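Local coordinates for 190aa long hypothetical protein (Pyrococcus horikoshii, PDB 2DDZ), which is of unknown function but assembles as a hexamer and belongs to a family placed in the class II tRNA synthetase clan, at residues Asp67-His78 against Val130-Lys141; Ile113-Ser121 against Val149-Leu157. All coordinates share one frame; numbering follows the deposited sequence.

Interaction 1 (Asp67-His78 against Val130-Lys141); sequences DMVHYILELFWH and VSIKIHIGLNVK
An antiparallel strand pair in the middle of a mixed sheet joins D67-H78 to V130-K141, and on the face that carries M68, H70, I72 and E74 two histidines meet: H70 ND1 and H135 NE2 share a hydrogen bond of 3.0 Å. The rings meet rim to rim, neither over the face of the other, with planes 38° apart. H135 extends to this meeting because its CG stands anti to the backbone N (chi1 172°), whereas CG of H70 lies beside its own backbone N. Next to them M68 folds over the neighbouring strand, M68 SD resting 3.8 Å from the bare CA of G137, where there is no side chain. Regular backbone bonds between the strands, such as L73 N to I134 O at 2.9 Å, set the register, and strands 36-45 and 118-128 flank the pair in the same sheet. Further along this face S131 OG donates to the anti lone pair of E74 OE2 (2.8 Å), which also accepts from H24 N. The bent K133 chain puts its CD against E74, 3.4 Å from E74 CG, while its NZ bonds to the carbonyls of R22 and A20; a water bridges NZ and E74 OE1. The other face is largely apolar and faces helix 81-100. There Y71 CD1 lies 3.8 Å from I136 CB, the backbone O of I136 meets the ring at its edge, and Y71 OH reaches S168 OG. Past the strand end, S131 CB sits over one face of F76, 4.2 Å from the ring centroid.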
loop_
_atom_site.group_PDB
_atom_site.type_symbol
_atom_site.label_atom_id
_atom_site.label_comp_id
_atom_site.label_asym_id
_atom_site.label_seq_id
_atom_site.Cartn_x
_atom_site.Cartn_y
_atom_site.Cartn_z
ATOM N N ASP E 67 -7.948 -13.460 -36.509
ATOM C CA ASP E 67 -7.546 -12.087 -36.765
ATOM C C ASP E 67 -8.150 -11.142 -35.728
ATOM O O ASP E 67 -9.363 -10.912 -35.709
ATOM C CB ASP E 67 -7.991 -11.698 -38.170
ATOM C CG ASP E 67 -7.302 -10.461 -38.670
ATOM O OD1 ASP E 67 -6.087 -10.319 -38.405
ATOM O OD2 ASP E 67 -7.968 -9.644 -39.340
ATOM N N MET E 68 -7.289 -10.566 -34.892
ATOM C CA MET E 68 -7.738 -9.683 -33.816
ATOM C C MET E 68 -6.770 -8.523 -33.588
ATOM O O MET E 68 -5.566 -8.646 -33.837
ATOM C CB MET E 68 -7.856 -10.532 -32.531
ATOM C CG MET E 68 -8.541 -9.918 -31.302
ATOM S SD MET E 68 -8.550 -11.047 -29.862
ATOM C CE MET E 68 -9.932 -11.861 -30.169
ATOM N N VAL E 69 -7.305 -7.389 -33.140
ATOM C CA VAL E 69 -6.493 -6.220 -32.796
ATOM C C VAL E 69 -6.261 -6.354 -31.277
ATOM O O VAL E 69 -7.220 -6.395 -30.496
ATOM C CB VAL E 69 -7.235 -4.884 -33.079
ATOM C CG1 VAL E 69 -6.451 -3.719 -32.487
ATOM C CG2 VAL E 69 -7.393 -4.676 -34.582
ATOM N N HIS E 70 -4.998 -6.433 -30.868
ATOM C CA HIS E 70 -4.658 -6.598 -29.455
ATOM C C HIS E 70 -4.116 -5.340 -28.796
ATOM O O HIS E 70 -3.360 -4.574 -29.411
ATOM C CB HIS E 70 -3.607 -7.706 -29.296
ATOM C CG HIS E 70 -4.044 -9.040 -29.815
ATOM N ND1 HIS E 70 -4.917 -9.859 -29.127
ATOM C CD2 HIS E 70 -3.735 -9.698 -30.959
ATOM C CE1 HIS E 70 -5.126 -10.961 -29.825
ATOM N NE2 HIS E 70 -4.420 -10.888 -30.942
ATOM N N TYR E 71 -4.497 -5.129 -27.540
ATOM C CA TYR E 71 -3.994 -3.982 -26.788
ATOM C C TYR E 71 -3.383 -4.516 -25.514
ATOM O O TYR E 71 -4.060 -5.171 -24.727
ATOM C CB TYR E 71 -5.101 -2.993 -26.405
ATOM C CG TYR E 71 -5.884 -2.434 -27.558
ATOM C CD1 TYR E 71 -6.818 -3.219 -28.228
ATOM C CD2 TYR E 71 -5.709 -1.110 -27.975
ATOM C CE1 TYR E 71 -7.569 -2.708 -29.285
ATOM C CE2 TYR E 71 -6.458 -0.583 -29.040
ATOM C CZ TYR E 71 -7.388 -1.396 -29.686
ATOM O OH TYR E 71 -8.141 -0.906 -30.722
ATOM N N ILE E 72 -2.103 -4.248 -25.314
ATOM C CA ILE E 72 -1.436 -4.703 -24.114
ATOM C C ILE E 72 -0.960 -3.499 -23.351
ATOM O O ILE E 72 -0.105 -2.741 -23.804
ATOM C CB ILE E 72 -0.274 -5.627 -24.436
ATOM C CG1 ILE E 72 -0.836 -6.989 -24.819
ATOM C CG2 ILE E 72 0.657 -5.757 -23.233
ATOM C CD1 ILE E 72 0.127 -7.772 -25.594
ATOM N N LEU E 73 -1.550 -3.331 -22.179
ATOM C CA LEU E 73 -1.247 -2.218 -21.324
ATOM C C LEU E 73 -0.518 -2.620 -20.047
ATOM O O LEU E 73 -0.846 -3.634 -19.425
ATOM C CB LEU E 73 -2.553 -1.511 -20.986
ATOM C CG LEU E 73 -2.472 -0.333 -20.024
ATOM C CD1 LEU E 73 -1.599 0.754 -20.628
ATOM C CD2 LEU E 73 -3.872 0.180 -19.752
ATOM N N GLU E 74 0.497 -1.838 -19.681
ATOM C CA GLU E 74 1.234 -2.074 -18.446
ATOM C C GLU E 74 1.456 -0.749 -17.729
ATOM O O GLU E 74 1.959 0.214 -18.295
ATOM C CB GLU E 74 2.576 -2.770 -18.688
ATOM C CG GLU E 74 3.247 -3.211 -17.373
ATOM C CD GLU E 74 4.288 -4.314 -17.568
ATOM O OE1 GLU E 74 4.896 -4.379 -18.653
ATOM O OE2 GLU E 74 4.521 -5.106 -16.629
ATOM N N LEU E 75 1.042 -0.713 -16.471
ATOM C CA LEU E 75 1.169 0.478 -15.654
ATOM C C LEU E 75 1.855 0.144 -14.338
ATOM O O LEU E 75 1.397 -0.699 -13.560
ATOM C CB LEU E 75 -0.218 1.079 -15.380
ATOM C CG LEU E 75 -0.999 1.530 -16.616
ATOM C CD1 LEU E 75 -2.311 2.137 -16.196
ATOM C CD2 LEU E 75 -0.175 2.547 -17.396
ATOM N N PHE E 76 2.960 0.824 -14.093
ATOM C CA PHE E 76 3.710 0.610 -12.883
ATOM C C PHE E 76 3.172 1.499 -11.775
ATOM O O PHE E 76 3.803 2.461 -11.340
ATOM C CB PHE E 76 5.189 0.860 -13.159
ATOM C CG PHE E 76 5.770 -0.108 -14.149
ATOM C CD1 PHE E 76 5.624 0.104 -15.520
ATOM C CD2 PHE E 76 6.417 -1.267 -13.708
ATOM C CE1 PHE E 76 6.119 -0.831 -16.442
ATOM C CE2 PHE E 76 6.918 -2.207 -14.621
ATOM C CZ PHE E 76 6.768 -1.990 -15.988
ATOM N N TRP E 77 1.967 1.162 -11.349
ATOM C CA TRP E 77 1.275 1.870 -10.293
ATOM C C TRP E 77 1.173 0.851 -9.187
ATOM O O TRP E 77 1.777 -0.210 -9.280
ATOM C CB TRP E 77 -0.121 2.270 -10.773
ATOM C CG TRP E 77 -0.094 3.168 -11.977
ATOM C CD1 TRP E 77 1.013 3.680 -12.601
ATOM C CD2 TRP E 77 -1.226 3.711 -12.665
ATOM N NE1 TRP E 77 0.639 4.511 -13.626
ATOM C CE2 TRP E 77 -0.729 4.548 -13.689
ATOM C CE3 TRP E 77 -2.612 3.573 -12.515
ATOM C CZ2 TRP E 77 -1.573 5.249 -14.557
ATOM C CZ3 TRP E 77 -3.449 4.269 -13.377
ATOM C CH2 TRP E 77 -2.924 5.097 -14.386
ATOM N N HIS E 78 0.417 1.160 -8.142
ATOM C CA HIS E 78 0.263 0.197 -7.062
ATOM C C HIS E 78 -0.447 -1.007 -7.682
ATOM O O HIS E 78 -1.514 -0.858 -8.271
ATOM C CB HIS E 78 -0.595 0.767 -5.933
ATOM C CG HIS E 78 -0.618 -0.097 -4.708
ATOM N ND1 HIS E 78 -1.648 -0.075 -3.792
ATOM C CD2 HIS E 78 0.276 -1.004 -4.245
ATOM C CE1 HIS E 78 -1.387 -0.931 -2.818
ATOM N NE2 HIS E 78 -0.226 -1.506 -3.069
ATOM N N VAL E 130 4.756 -6.333 -9.517
ATOM C CA VAL E 130 5.213 -4.955 -9.724
ATOM C C VAL E 130 4.427 -4.078 -10.697
ATOM O O VAL E 130 4.861 -2.971 -11.011
ATOM C CB VAL E 130 6.663 -4.924 -10.213
ATOM C CG1 VAL E 130 7.531 -5.773 -9.309
ATOM C CG2 VAL E 130 6.730 -5.410 -11.657
ATOM N N SER E 131 3.286 -4.546 -11.191
ATOM C CA SER E 131 2.556 -3.719 -12.136
ATOM C C SER E 131 1.134 -4.186 -12.443
ATOM O O SER E 131 0.727 -5.289 -12.072
ATOM C CB SER E 131 3.341 -3.651 -13.449
ATOM O OG SER E 131 3.248 -4.893 -14.120
ATOM N N ILE E 132 0.396 -3.319 -13.137
ATOM C CA ILE E 132 -0.967 -3.597 -13.570
ATOM C C ILE E 132 -0.835 -4.013 -15.031
ATOM O O ILE E 132 -0.119 -3.363 -15.801
ATOM C CB ILE E 132 -1.864 -2.340 -13.513
ATOM C CG1 ILE E 132 -2.314 -2.061 -12.076
ATOM C CG2 ILE E 132 -3.065 -2.521 -14.417
ATOM C CD1 ILE E 132 -1.179 -1.729 -11.149
ATOM N N LYS E 133 -1.523 -5.088 -15.405
ATOM C CA LYS E 133 -1.483 -5.603 -16.763
ATOM C C LYS E 133 -2.872 -5.809 -17.322
ATOM O O LYS E 133 -3.680 -6.535 -16.743
ATOM C CB LYS E 133 -0.720 -6.932 -16.808
ATOM C CG LYS E 133 0.775 -6.757 -16.772
ATOM C CD LYS E 133 1.230 -5.884 -17.937
ATOM C CE LYS E 133 0.931 -6.519 -19.309
ATOM N NZ LYS E 133 2.099 -7.252 -19.893
ATOM N N ILE E 134 -3.135 -5.185 -18.468
ATOM C CA ILE E 134 -4.437 -5.266 -19.129
ATOM C C ILE E 134 -4.380 -5.696 -20.595
ATOM O O ILE E 134 -3.518 -5.257 -21.345
ATOM C CB ILE E 134 -5.158 -3.883 -19.126
ATOM C CG1 ILE E 134 -5.346 -3.362 -17.704
ATOM C CG2 ILE E 134 -6.490 -3.988 -19.844
ATOM C CD1 ILE E 134 -5.559 -4.445 -16.698
ATOM N N HIS E 135 -5.307 -6.549 -21.006
ATOM C CA HIS E 135 -5.383 -6.937 -22.407
ATOM C C HIS E 135 -6.769 -6.658 -22.960
ATOM O O HIS E 135 -7.771 -6.885 -22.294
ATOM C CB HIS E 135 -5.081 -8.425 -22.640
ATOM C CG HIS E 135 -5.353 -8.872 -24.051
ATOM N ND1 HIS E 135 -6.523 -9.496 -24.427
ATOM C CD2 HIS E 135 -4.631 -8.717 -25.190
ATOM C CE1 HIS E 135 -6.513 -9.705 -25.732
ATOM N NE2 HIS E 135 -5.378 -9.242 -26.219
ATOM N N ILE E 136 -6.820 -6.137 -24.178
ATOM C CA ILE E 136 -8.092 -5.899 -24.841
ATOM C C ILE E 136 -7.901 -6.474 -26.228
ATOM O O ILE E 136 -6.847 -6.298 -26.832
ATOM C CB ILE E 136 -8.452 -4.412 -25.009
ATOM C CG1 ILE E 136 -8.707 -3.750 -23.655
ATOM C CG2 ILE E 136 -9.682 -4.291 -25.902
ATOM C CD1 ILE E 136 -7.439 -3.438 -22.915
ATOM N N GLY E 137 -8.920 -7.169 -26.720
ATOM C CA GLY E 137 -8.846 -7.758 -28.038
ATOM C C GLY E 137 -10.130 -7.479 -28.782
ATOM O O GLY E 137 -11.210 -7.619 -28.219
ATOM N N LEU E 138 -10.020 -7.053 -30.035
ATOM C CA LEU E 138 -11.204 -6.777 -30.839
ATOM C C LEU E 138 -11.128 -7.640 -32.085
ATOM O O LEU E 138 -10.125 -7.608 -32.803
ATOM C CB LEU E 138 -11.265 -5.300 -31.243
ATOM C CG LEU E 138 -11.250 -4.234 -30.140
ATOM C CD1 LEU E 138 -11.391 -2.867 -30.789
ATOM C CD2 LEU E 138 -12.390 -4.469 -29.139
ATOM N N ASN E 139 -12.178 -8.422 -32.330
ATOM C CA ASN E 139 -12.225 -9.283 -33.514
ATOM C C ASN E 139 -12.157 -8.418 -34.775
ATOM O O ASN E 139 -12.859 -7.409 -34.878
ATOM C CB ASN E 139 -13.539 -10.078 -33.582
ATOM C CG ASN E 139 -13.720 -11.052 -32.431
ATOM O OD1 ASN E 139 -12.879 -11.913 -32.186
ATOM N ND2 ASN E 139 -14.843 -10.929 -31.728
ATOM N N VAL E 140 -11.294 -8.799 -35.714
ATOM C CA VAL E 140 -11.212 -8.099 -36.993
ATOM C C VAL E 140 -12.254 -8.862 -37.840
ATOM O O VAL E 140 -13.130 -8.262 -38.468
ATOM C CB VAL E 140 -9.822 -8.234 -37.636
ATOM C CG1 VAL E 140 -9.840 -7.637 -39.041
ATOM C CG2 VAL E 140 -8.785 -7.513 -36.777
ATOM N N LYS E 141 -12.137 -10.192 -37.806
ATOM C CA LYS E 141 -13.033 -11.117 -38.481
ATOM C C LYS E 141 -13.590 -12.035 -37.373
ATOM O O LYS E 141 -13.087 -12.028 -36.235
ATOM C CB LYS E 141 -12.281 -12.007 -39.486
ATOM C CG LYS E 141 -11.342 -11.295 -40.458
ATOM C CD LYS E 141 -10.508 -12.309 -41.273
ATOM C CE LYS E 141 -9.349 -11.644 -42.024
ATOM N NZ LYS E 141 -9.805 -10.512 -42.879
HETATM O O HOH W 1 4.163 -5.021 -21.078
HETATM O O HOH W 2 4.816 -0.526 -8.991
#

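Interaction 2 (Ile113-Ser121 against Val149-Leu157); sequences IYVNGRKLS and VDAIGLEEL
R118 and E156 form an end-on salt bridge in which each terminal nitrogen takes one carboxylate oxygen: R118 NH1 lies 2.7 Å from E156 OE2, and R118 NH2 lies 3.0 Å from E156 OE1. The first bond is nearly straight (169°) and runs in the guanidinium plane, yet it reaches OE2 from above the carboxylate plane; OE1 is met on its syn side. The two planes are turned 49° from each other. R118 NH2 also donates to A151 O at 2.9 Å, a more bent bond, so one nitrogen ties together the backbone and the acid of the same loop. I152 supports the group from one face, its CG1 3.8 Å from R118 NH1. The arginine chain bends at chi3 (65°), which turns its end across the isoleucine toward E156. With an alanine here, the E156 carboxylate is likely to be left without its cationic mate, A151 O without this donor, and the flank of I152 uncovered.

Behind this grip, two backbone bonds fix the loop beside the strand: K119 N to D150 O, and I152 N to K119 O. They bracket a single bridge between K119 and A151. R118 itself closes the type I' turn V115-R118 of the hairpin that joins strands 112-115 and 118-128. On the inner side I152 CG2 packs on L120 CB at 3.8 Å, and V115 CG1 meets L157 CD2 tip to tip; I104 touches both V115 and L157. Beyond them L120 reaches L99 of helix 81-100. The chemistry thus grades from an ion pair on the outer side to aliphatic packing inside, implying that charge and backbone bonds together pin the loop before helix 161-184 to the hairpin.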
loop_
_atom_site.group_PDB
_atom_site.type_symbol
_atom_site.label_atom_id
_atom_site.label_comp_id
_atom_site.label_asym_id
_atom_site.label_seq_id
_atom_site.Cartn_x
_atom_site.Cartn_y
_atom_site.Cartn_z
ATOM N N ILE E 113 -17.676 -5.528 -25.103
ATOM C CA ILE E 113 -18.294 -4.647 -26.078
ATOM C C ILE E 113 -19.255 -5.446 -26.957
ATOM O O ILE E 113 -18.890 -6.492 -27.509
ATOM C CB ILE E 113 -17.220 -3.998 -26.955
ATOM C CG1 ILE E 113 -16.346 -3.088 -26.083
ATOM C CG2 ILE E 113 -17.865 -3.236 -28.113
ATOM C CD1 ILE E 113 -15.146 -2.554 -26.794
ATOM N N TYR E 114 -20.484 -4.956 -27.080
ATOM C CA TYR E 114 -21.500 -5.617 -27.899
ATOM C C TYR E 114 -22.092 -4.688 -28.957
ATOM O O TYR E 114 -22.234 -3.475 -28.751
ATOM C CB TYR E 114 -22.654 -6.151 -27.037
ATOM C CG TYR E 114 -22.366 -7.434 -26.292
ATOM C CD1 TYR E 114 -21.587 -7.434 -25.137
ATOM C CD2 TYR E 114 -22.869 -8.654 -26.746
ATOM C CE1 TYR E 114 -21.315 -8.615 -24.453
ATOM C CE2 TYR E 114 -22.598 -9.845 -26.067
ATOM C CZ TYR E 114 -21.821 -9.814 -24.922
ATOM O OH TYR E 114 -21.547 -10.977 -24.240
ATOM N N VAL E 115 -22.439 -5.280 -30.092
ATOM C CA VAL E 115 -23.053 -4.556 -31.195
ATOM C C VAL E 115 -24.159 -5.463 -31.716
ATOM O O VAL E 115 -23.896 -6.582 -32.169
ATOM C CB VAL E 115 -22.044 -4.272 -32.332
ATOM C CG1 VAL E 115 -22.751 -3.575 -33.481
ATOM C CG2 VAL E 115 -20.894 -3.407 -31.811
ATOM N N ASN E 116 -25.398 -4.988 -31.632
ATOM C CA ASN E 116 -26.540 -5.773 -32.078
ATOM C C ASN E 116 -26.529 -7.144 -31.420
ATOM O O ASN E 116 -26.605 -8.169 -32.098
ATOM C CB ASN E 116 -26.534 -5.936 -33.603
ATOM C CG ASN E 116 -26.669 -4.612 -34.331
ATOM O OD1 ASN E 116 -27.434 -3.739 -33.914
ATOM N ND2 ASN E 116 -25.937 -4.459 -35.432
ATOM N N GLY E 117 -26.416 -7.149 -30.095
ATOM C CA GLY E 117 -26.410 -8.387 -29.334
ATOM C C GLY E 117 -25.253 -9.343 -29.570
ATOM O O GLY E 117 -25.236 -10.433 -29.007
ATOM N N ARG E 118 -24.283 -8.938 -30.383
ATOM C CA ARG E 118 -23.127 -9.781 -30.702
ATOM C C ARG E 118 -21.826 -9.250 -30.067
ATOM O O ARG E 118 -21.554 -8.042 -30.093
ATOM C CB ARG E 118 -23.002 -9.865 -32.223
ATOM C CG ARG E 118 -24.273 -10.405 -32.879
ATOM C CD ARG E 118 -24.283 -10.187 -34.381
ATOM N NE ARG E 118 -23.232 -10.949 -35.052
ATOM C CZ ARG E 118 -22.792 -10.686 -36.280
ATOM N NH1 ARG E 118 -23.317 -9.681 -36.970
ATOM N NH2 ARG E 118 -21.827 -11.422 -36.816
ATOM N N LYS E 119 -21.021 -10.152 -29.505
ATOM C CA LYS E 119 -19.779 -9.756 -28.837
ATOM C C LYS E 119 -18.615 -9.475 -29.777
ATOM O O LYS E 119 -18.204 -10.330 -30.561
ATOM C CB LYS E 119 -19.356 -10.814 -27.806
ATOM C CG LYS E 119 -18.329 -10.305 -26.783
ATOM C CD LYS E 119 -18.176 -11.244 -25.583
ATOM C CE LYS E 119 -17.592 -12.598 -25.987
ATOM N NZ LYS E 119 -16.246 -12.472 -26.619
ATOM N N LEU E 120 -18.074 -8.267 -29.665
ATOM C CA LEU E 120 -16.956 -7.818 -30.486
ATOM C C LEU E 120 -15.586 -8.027 -29.852
ATOM O O LEU E 120 -14.593 -8.231 -30.557
ATOM C CB LEU E 120 -17.120 -6.320 -30.777
ATOM C CG LEU E 120 -15.968 -5.541 -31.426
ATOM C CD1 LEU E 120 -15.845 -5.930 -32.902
ATOM C CD2 LEU E 120 -16.241 -4.033 -31.298
ATOM N N SER E 121 -15.539 -8.006 -28.522
ATOM C CA SER E 121 -14.267 -8.083 -27.801
ATOM C C SER E 121 -14.060 -9.150 -26.732
ATOM O O SER E 121 -14.945 -9.932 -26.414
ATOM C CB SER E 121 -14.025 -6.733 -27.126
ATOM O OG SER E 121 -15.002 -6.522 -26.107
ATOM N N VAL E 149 -21.205 -18.276 -28.623
ATOM C CA VAL E 149 -21.586 -16.876 -28.489
ATOM C C VAL E 149 -21.492 -16.202 -29.866
ATOM O O VAL E 149 -20.539 -16.431 -30.626
ATOM C CB VAL E 149 -20.650 -16.139 -27.454
ATOM C CG1 VAL E 149 -19.253 -15.927 -28.042
ATOM C CG2 VAL E 149 -21.257 -14.800 -26.991
ATOM N N ASP E 150 -22.497 -15.395 -30.208
ATOM C CA ASP E 150 -22.517 -14.694 -31.504
ATOM C C ASP E 150 -21.482 -13.575 -31.508
ATOM O O ASP E 150 -21.631 -12.583 -30.793
ATOM C CB ASP E 150 -23.896 -14.088 -31.767
ATOM C CG ASP E 150 -24.949 -15.143 -32.046
ATOM O OD1 ASP E 150 -24.768 -15.921 -33.004
ATOM O OD2 ASP E 150 -25.963 -15.180 -31.310
ATOM N N ALA E 151 -20.447 -13.714 -32.331
ATOM C CA ALA E 151 -19.399 -12.694 -32.412
ATOM C C ALA E 151 -19.502 -11.819 -33.651
ATOM O O ALA E 151 -20.046 -12.228 -34.678
ATOM C CB ALA E 151 -18.024 -13.348 -32.352
ATOM N N ILE E 152 -18.952 -10.616 -33.543
ATOM C CA ILE E 152 -18.968 -9.666 -34.639
ATOM C C ILE E 152 -17.554 -9.077 -34.739
ATOM O O ILE E 152 -16.878 -8.913 -33.721
ATOM C CB ILE E 152 -20.055 -8.574 -34.365
ATOM C CG1 ILE E 152 -20.333 -7.752 -35.623
ATOM C CG2 ILE E 152 -19.620 -7.658 -33.233
ATOM C CD1 ILE E 152 -19.231 -6.801 -35.949
ATOM N N GLY E 153 -17.104 -8.803 -35.965
ATOM C CA GLY E 153 -15.771 -8.255 -36.184
ATOM C C GLY E 153 -15.779 -6.827 -36.715
ATOM O O GLY E 153 -16.834 -6.297 -37.062
ATOM N N LEU E 154 -14.606 -6.200 -36.792
ATOM C CA LEU E 154 -14.510 -4.826 -37.271
ATOM C C LEU E 154 -14.855 -4.709 -38.754
ATOM O O LEU E 154 -15.463 -3.728 -39.185
ATOM C CB LEU E 154 -13.105 -4.268 -37.011
ATOM C CG LEU E 154 -12.701 -4.002 -35.555
ATOM C CD1 LEU E 154 -11.232 -3.628 -35.519
ATOM C CD2 LEU E 154 -13.556 -2.890 -34.960
ATOM N N GLU E 155 -14.469 -5.709 -39.538
ATOM C CA GLU E 155 -14.761 -5.698 -40.970
ATOM C C GLU E 155 -16.262 -5.588 -41.238
ATOM O O GLU E 155 -16.697 -4.680 -41.938
ATOM C CB GLU E 155 -14.180 -6.954 -41.625
ATOM C CG GLU E 155 -12.704 -6.801 -41.978
ATOM C CD GLU E 155 -12.088 -8.089 -42.454
ATOM O OE1 GLU E 155 -12.856 -8.948 -42.946
ATOM O OE2 GLU E 155 -10.846 -8.234 -42.344
ATOM N N GLU E 156 -17.046 -6.502 -40.669
ATOM C CA GLU E 156 -18.494 -6.473 -40.849
ATOM C C GLU E 156 -19.082 -5.106 -40.465
ATOM O O GLU E 156 -20.138 -4.719 -40.957
ATOM C CB GLU E 156 -19.157 -7.571 -40.009
ATOM C CG GLU E 156 -20.666 -7.653 -40.210
ATOM C CD GLU E 156 -21.318 -8.812 -39.476
ATOM O OE1 GLU E 156 -20.592 -9.687 -38.951
ATOM O OE2 GLU E 156 -22.568 -8.847 -39.434
ATOM N N LEU E 157 -18.402 -4.383 -39.580
ATOM C CA LEU E 157 -18.884 -3.068 -39.167
ATOM C C LEU E 157 -18.379 -1.996 -40.136
ATOM O O LEU E 157 -18.700 -0.813 -39.997
ATOM C CB LEU E 157 -18.411 -2.738 -37.745
ATOM C CG LEU E 157 -18.868 -3.629 -36.585
ATOM C CD1 LEU E 157 -18.186 -3.148 -35.316
ATOM C CD2 LEU E 157 -20.387 -3.597 -36.422
#

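Overall arrangement
Interaction 1 lies near the centre of the chain and is largely buried; interaction 2 sits at the periphery, its centre about 19 Å from that of interaction 1. Both belong to one sheet, since strands 118-128 and 131-139 are neighbours in it. The first relies on continuous strand pairing, with polar side chains mixed among apolar ones on one face and mainly apolar packing on the other. The second has a single backbone bridge and gains much of its hold from side chains, including a charged pair toward the surface. They meet directly: K141 of interaction 1 forms a salt bridge with E155 of interaction 2, while S121 packs against L138.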